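Local coordinates for protein GRMZM2G135359 pseudokinase (PDB 6CPY) that is a maize receptor-like pseudokinase, a transmembrane protein whose kinase-like domain may bind ATP but probably has little or no catalytic activity, at residues M254-L259 / T271-C276; M145-I150 / D261-F266. All coordinates share one frame; numbering follows the deposited sequence.

Both contacts belong to the helical C-terminal lobe of the kinase-like domain, on the same side of the chain's centre and with their own centres about 12 Å apart. Along the chain their segments alternate: 145-150 on the long helix 144-164 comes first, then 254-259, then the loop 261-266, and last 271-276 on helix 269-282. Contact 1 therefore joins neighbours in sequence, whereas contact 2 ties the loop between helices 256-259 and 269-282 back to a helix more than a hundred residues earlier. The two contacts touch where Leu275 CD1 packs on Leu148 CD1 at 3.9 Å, so that helices 144-164 and 269-282 pack directly there.

Contact 1 of 2, residues M254-L259 / T271-C276; sequences MRLEEL and TARALC
Leu256 and Arg273 cross at a slant, the leucine offering one methyl to the arginine chain. Its CD1 lies 3.6 Å from Arg273 CG and also reaches the far end of that chain, sitting over the centre of one guanidinium face about 4.0 Å above the plane. With CG anti to the carbonyl carbon (chi1 -83°) and the chain extended from there to NE, Arg273 runs out past the leucine, so that aliphatic stem and flat head both rest on the same methyl group. The charge is met on its own helix: Arg273 NH1 forms salt bridges with Glu269 and Asp270. Leu256 CD1 also approaches Ala272 CB at 4.2 Å, a looser touch that brings the leucine against two successive residues of the helix.

One turn further along each helix, Leu259 takes up the contact. Its CG stands anti to the backbone N (chi1 -180°), and CD2 meets Cys276 SG at 3.4 Å, a close apolar approach. No hydrogen bond joins the two segments, and the buried part of the interface rests on these aliphatic and sulfur contacts. At the start of the short helix, Arg255 holds the N-cap position and its NH2 forms a salt bridge with Glu257 OE2 at 2.9 Å, on the exposed side.

Within the helical C-terminal lobe of the protein kinase fold, Leu256 and Leu259 of helix 256-259 pack against both helix 240-250, at Tyr249, and helix 269-282, which carries on through Leu275 to helices 144-164, 214-230 and 293-304.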
loop_
_atom_site.group_PDB
_atom_site.type_symbol
_atom_site.label_atom_id
_atom_site.label_comp_id
_atom_site.label_asym_id
_atom_site.label_seq_id
_atom_site.Cartn_x
_atom_site.Cartn_y
_atom_site.Cartn_z
ATOM N N MET A 254 -24.679 13.903 15.261
ATOM C CA MET A 254 -24.944 12.627 14.592
ATOM C C MET A 254 -24.762 11.418 15.507
ATOM O O MET A 254 -23.749 11.274 16.171
ATOM C CB MET A 254 -24.043 12.469 13.361
ATOM C CG MET A 254 -24.432 11.298 12.477
ATOM S SD MET A 254 -23.270 10.999 11.138
ATOM C CE MET A 254 -23.344 12.577 10.288
ATOM N N ARG A 255 -25.756 10.533 15.500
ATOM C CA ARG A 255 -25.676 9.269 16.223
ATOM C C ARG A 255 -24.677 8.341 15.514
ATOM O O ARG A 255 -24.518 8.416 14.300
ATOM C CB ARG A 255 -27.048 8.602 16.265
ATOM C CG ARG A 255 -28.123 9.434 16.951
ATOM C CD ARG A 255 -29.468 8.732 16.920
ATOM N NE ARG A 255 -29.392 7.388 17.497
ATOM C CZ ARG A 255 -29.303 7.111 18.799
ATOM N NH1 ARG A 255 -29.270 8.082 19.714
ATOM N NH2 ARG A 255 -29.239 5.842 19.194
ATOM N N LEU A 256 -24.014 7.468 16.267
ATOM C CA LEU A 256 -23.088 6.510 15.655
ATOM C C LEU A 256 -23.774 5.578 14.649
ATOM O O LEU A 256 -23.133 5.144 13.689
ATOM C CB LEU A 256 -22.344 5.687 16.712
ATOM C CG LEU A 256 -21.099 6.289 17.366
ATOM C CD1 LEU A 256 -20.652 5.378 18.503
ATOM C CD2 LEU A 256 -19.975 6.473 16.363
ATOM N N GLU A 257 -25.063 5.276 14.844
ATOM C CA GLU A 257 -25.800 4.441 13.876
ATOM C C GLU A 257 -25.932 5.094 12.495
ATOM O O GLU A 257 -26.123 4.401 11.494
ATOM C CB GLU A 257 -27.208 4.089 14.372
ATOM C CG GLU A 257 -27.250 3.238 15.627
ATOM C CD GLU A 257 -27.441 4.053 16.895
ATOM O OE1 GLU A 257 -26.902 5.183 16.981
ATOM O OE2 GLU A 257 -28.129 3.550 17.815
ATOM N N GLU A 258 -25.872 6.422 12.440
ATOM C CA GLU A 258 -25.901 7.124 11.166
ATOM C C GLU A 258 -24.505 7.172 10.532
ATOM O O GLU A 258 -24.374 7.174 9.319
ATOM C CB GLU A 258 -26.473 8.544 11.337
ATOM C CG GLU A 258 -26.501 9.337 10.036
ATOM C CD GLU A 258 -27.315 10.622 10.092
ATOM O OE1 GLU A 258 -27.768 11.032 11.187
ATOM O OE2 GLU A 258 -27.491 11.232 9.009
ATOM N N LEU A 259 -23.471 7.218 11.356
ATOM C CA LEU A 259 -22.101 7.340 10.869
ATOM C C LEU A 259 -21.534 6.014 10.354
ATOM O O LEU A 259 -20.943 5.944 9.271
ATOM C CB LEU A 259 -21.199 7.869 11.981
ATOM C CG LEU A 259 -19.724 8.053 11.601
ATOM C CD1 LEU A 259 -19.546 9.276 10.729
ATOM C CD2 LEU A 259 -18.844 8.157 12.826
ATOM N N THR A 271 -15.993 1.507 21.280
ATOM C CA THR A 271 -14.821 1.290 20.424
ATOM C C THR A 271 -14.905 2.135 19.160
ATOM O O THR A 271 -13.921 2.757 18.739
ATOM C CB THR A 271 -14.694 -0.202 20.093
ATOM O OG1 THR A 271 -14.724 -0.934 21.316
ATOM C CG2 THR A 271 -13.376 -0.500 19.384
ATOM N N ALA A 272 -16.086 2.179 18.565
ATOM C CA ALA A 272 -16.308 3.038 17.418
ATOM C C ALA A 272 -16.043 4.506 17.752
ATOM O O ALA A 272 -15.355 5.198 16.999
ATOM C CB ALA A 272 -17.699 2.840 16.870
ATOM N N ARG A 273 -16.560 4.980 18.891
ATOM C CA ARG A 273 -16.271 6.358 19.331
ATOM C C ARG A 273 -14.792 6.648 19.413
ATOM O O ARG A 273 -14.315 7.667 18.899
ATOM C CB ARG A 273 -16.866 6.658 20.709
ATOM C CG ARG A 273 -18.302 7.050 20.688
ATOM C CD ARG A 273 -18.790 7.539 22.054
ATOM N NE ARG A 273 -20.177 7.926 21.867
ATOM C CZ ARG A 273 -21.227 7.141 22.053
ATOM N NH1 ARG A 273 -21.092 5.904 22.528
ATOM N NH2 ARG A 273 -22.437 7.612 21.796
ATOM N N ALA A 274 -14.069 5.762 20.080
ATOM C CA ALA A 274 -12.649 5.956 20.285
ATOM C C ALA A 274 -11.920 5.996 18.926
ATOM O O ALA A 274 -11.027 6.817 18.719
ATOM C CB ALA A 274 -12.100 4.874 21.196
ATOM N N LEU A 275 -12.313 5.132 17.990
ATOM C CA LEU A 275 -11.666 5.133 16.663
ATOM C C LEU A 275 -11.959 6.422 15.900
ATOM O O LEU A 275 -11.085 6.942 15.190
ATOM C CB LEU A 275 -12.096 3.922 15.841
ATOM C CG LEU A 275 -11.547 2.603 16.403
ATOM C CD1 LEU A 275 -12.250 1.421 15.752
ATOM C CD2 LEU A 275 -10.038 2.504 16.207
ATOM N N CYS A 276 -13.175 6.950 16.052
ATOM C CA CYS A 276 -13.518 8.238 15.430
ATOM C C CYS A 276 -12.720 9.417 16.023
ATOM O O CYS A 276 -12.447 10.387 15.321
ATOM C CB CYS A 276 -15.018 8.504 15.499
ATOM S SG CYS A 276 -15.992 7.402 14.449
#

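Contact 2 of 2, residues M145-I150 / D261-F266; sequences MARLRI and DPSIGF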
loop_
_atom_site.group_PDB
_atom_site.type_symbol
_atom_site.label_atom_id
_atom_site.label_comp_id
_atom_site.label_asym_id
_atom_site.label_seq_id
_atom_site.Cartn_x
_atom_site.Cartn_y
_atom_site.Cartn_z
ATOM N N MET A 145 -14.585 -7.083 13.079
ATOM C CA MET A 145 -13.252 -7.558 13.446
ATOM C C MET A 145 -12.317 -7.533 12.245
ATOM O O MET A 145 -11.151 -7.187 12.383
ATOM C CB MET A 145 -13.301 -8.963 14.067
ATOM C CG MET A 145 -13.931 -8.997 15.454
ATOM S SD MET A 145 -13.213 -7.800 16.588
ATOM C CE MET A 145 -11.484 -8.264 16.491
ATOM N N ALA A 146 -12.833 -7.892 11.075
ATOM C CA ALA A 146 -12.049 -7.787 9.849
ATOM C C ALA A 146 -11.585 -6.349 9.609
ATOM O O ALA A 146 -10.416 -6.114 9.294
ATOM C CB ALA A 146 -12.846 -8.291 8.661
ATOM N N ARG A 147 -12.489 -5.389 9.791
ATOM C CA ARG A 147 -12.138 -3.988 9.614
ATOM C C ARG A 147 -11.117 -3.479 10.632
ATOM O O ARG A 147 -10.256 -2.692 10.292
ATOM C CB ARG A 147 -13.384 -3.122 9.583
ATOM C CG ARG A 147 -14.241 -3.453 8.381
ATOM C CD ARG A 147 -15.251 -2.384 8.056
ATOM N NE ARG A 147 -16.284 -2.943 7.188
ATOM C CZ ARG A 147 -17.136 -2.233 6.458
ATOM N NH1 ARG A 147 -17.097 -0.909 6.439
ATOM N NH2 ARG A 147 -18.047 -2.873 5.750
ATOM N N LEU A 148 -11.220 -3.921 11.882
ATOM C CA LEU A 148 -10.242 -3.548 12.886
ATOM C C LEU A 148 -8.871 -4.153 12.608
ATOM O O LEU A 148 -7.865 -3.477 12.758
ATOM C CB LEU A 148 -10.734 -3.913 14.293
ATOM C CG LEU A 148 -11.480 -2.745 14.967
ATOM C CD1 LEU A 148 -12.516 -2.082 14.076
ATOM C CD2 LEU A 148 -12.110 -3.229 16.265
ATOM N N ARG A 149 -8.847 -5.414 12.200
ATOM C CA ARG A 149 -7.598 -6.056 11.798
ATOM C C ARG A 149 -6.913 -5.333 10.648
ATOM O O ARG A 149 -5.716 -5.160 10.658
ATOM C CB ARG A 149 -7.836 -7.503 11.383
ATOM C CG ARG A 149 -8.115 -8.460 12.524
ATOM C CD ARG A 149 -7.418 -9.787 12.261
ATOM N NE ARG A 149 -7.496 -10.180 10.859
ATOM C CZ ARG A 149 -6.574 -10.894 10.205
ATOM N NH1 ARG A 149 -5.458 -11.314 10.802
ATOM N NH2 ARG A 149 -6.767 -11.187 8.932
ATOM N N ILE A 150 -7.688 -4.924 9.652
ATOM C CA ILE A 150 -7.152 -4.194 8.518
ATOM C C ILE A 150 -6.621 -2.832 8.974
ATOM O O ILE A 150 -5.497 -2.456 8.654
ATOM C CB ILE A 150 -8.220 -4.040 7.416
ATOM C CG1 ILE A 150 -8.464 -5.407 6.747
ATOM C CG2 ILE A 150 -7.809 -2.972 6.403
ATOM C CD1 ILE A 150 -9.767 -5.482 5.980
ATOM N N ASP A 261 -20.825 2.350 8.882
ATOM C CA ASP A 261 -21.278 1.586 7.729
ATOM C C ASP A 261 -22.298 0.512 8.125
ATOM O O ASP A 261 -21.978 -0.373 8.901
ATOM C CB ASP A 261 -20.057 0.923 7.060
ATOM C CG ASP A 261 -20.367 0.327 5.694
ATOM O OD1 ASP A 261 -21.557 0.156 5.342
ATOM O OD2 ASP A 261 -19.382 0.014 4.985
ATOM N N PRO A 262 -23.523 0.566 7.575
ATOM C CA PRO A 262 -24.490 -0.519 7.874
ATOM C C PRO A 262 -24.032 -1.929 7.473
ATOM O O PRO A 262 -24.391 -2.910 8.138
ATOM C CB PRO A 262 -25.747 -0.112 7.082
ATOM C CG PRO A 262 -25.583 1.334 6.796
ATOM C CD PRO A 262 -24.109 1.617 6.728
ATOM N N SER A 263 -23.203 -2.040 6.438
ATOM C CA SER A 263 -22.732 -3.354 5.976
ATOM C C SER A 263 -21.779 -4.062 6.955
ATOM O O SER A 263 -21.476 -5.240 6.777
ATOM C CB SER A 263 -22.079 -3.240 4.588
ATOM O OG SER A 263 -20.878 -2.493 4.630
ATOM N N ILE A 264 -21.284 -3.338 7.963
ATOM C CA ILE A 264 -20.483 -3.945 9.035
ATOM C C ILE A 264 -21.267 -4.973 9.839
ATOM O O ILE A 264 -20.705 -5.971 10.305
ATOM C CB ILE A 264 -19.955 -2.849 9.980
ATOM C CG1 ILE A 264 -18.774 -2.150 9.312
ATOM C CG2 ILE A 264 -19.557 -3.396 11.352
ATOM C CD1 ILE A 264 -18.419 -0.815 9.922
ATOM N N GLY A 265 -22.557 -4.714 10.004
ATOM C CA GLY A 265 -23.369 -5.447 10.952
ATOM C C GLY A 265 -23.188 -4.872 12.347
ATOM O O GLY A 265 -23.049 -3.658 12.517
ATOM N N PHE A 266 -23.165 -5.738 13.359
ATOM C CA PHE A 266 -23.082 -5.256 14.742
ATOM C C PHE A 266 -21.711 -4.677 15.024
ATOM O O PHE A 266 -20.718 -5.125 14.453
ATOM C CB PHE A 266 -23.396 -6.370 15.729
ATOM C CG PHE A 266 -24.830 -6.803 15.707
ATOM C CD1 PHE A 266 -25.839 -5.917 16.067
ATOM C CD2 PHE A 266 -25.174 -8.103 15.347
ATOM C CE1 PHE A 266 -27.163 -6.312 16.063
ATOM C CE2 PHE A 266 -26.503 -8.510 15.342
ATOM C CZ PHE A 266 -27.498 -7.611 15.708
HETATM O O HOH W 1 -18.864 -1.576 2.887
#
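Arg147 reaches Asp261 with both terminal nitrogens, end-on, and both bonds fall on the single oxygen OD2. The bond from NH1 is the shorter and straighter, 2.9 Å to Asp261 OD2 with an N-H...O angle of 159°, and it arrives on the anti side, tilted well out of the carboxylate plane; NH2 makes a longer bond to the same oxygen at 3.3 Å, from above that plane. OD2 lies in the guanidinium plane, yet the two flat groups are turned 74° apart, so this is not the coplanar pairing that uses both carboxylate oxygens. A water bridges the pair, accepting from Arg147 NH2 and donating to Asp261 OD2.

The other oxygen, OD1, serves its own loop: it accepts from Ser263 N at 3.0 Å, an Asx turn, and more weakly from Ser263 OG. That hydroxyl also lies 3.1 Å from Arg147 NH2.

Packing comes from Ile264, whose CG1 sits over the centre of one guanidinium face, 3.3 Å from Arg147 CZ. Turned anti to the carbonyl carbon (chi1 -77°), this branch also carries CD1 to within 3.7 Å of Arg147 NH1. Two further arginine N-H groups are used by backbone carbonyls, NE by Leu142 and NH1 by Ile228, the latter on helix 214-230.

A methionine in place of Arg147 would probably leave the buried Asp261 carboxylate without its countercharge and those two carbonyls without their donor. One buried guanidinium thus links helix 144-164, helix 214-230 and the loop after helix 256-259, and its positive charge is likely to stabilise Asp261 as the carboxylate, while the Asx turn and the arginine bonds together probably restrain that group's rotation.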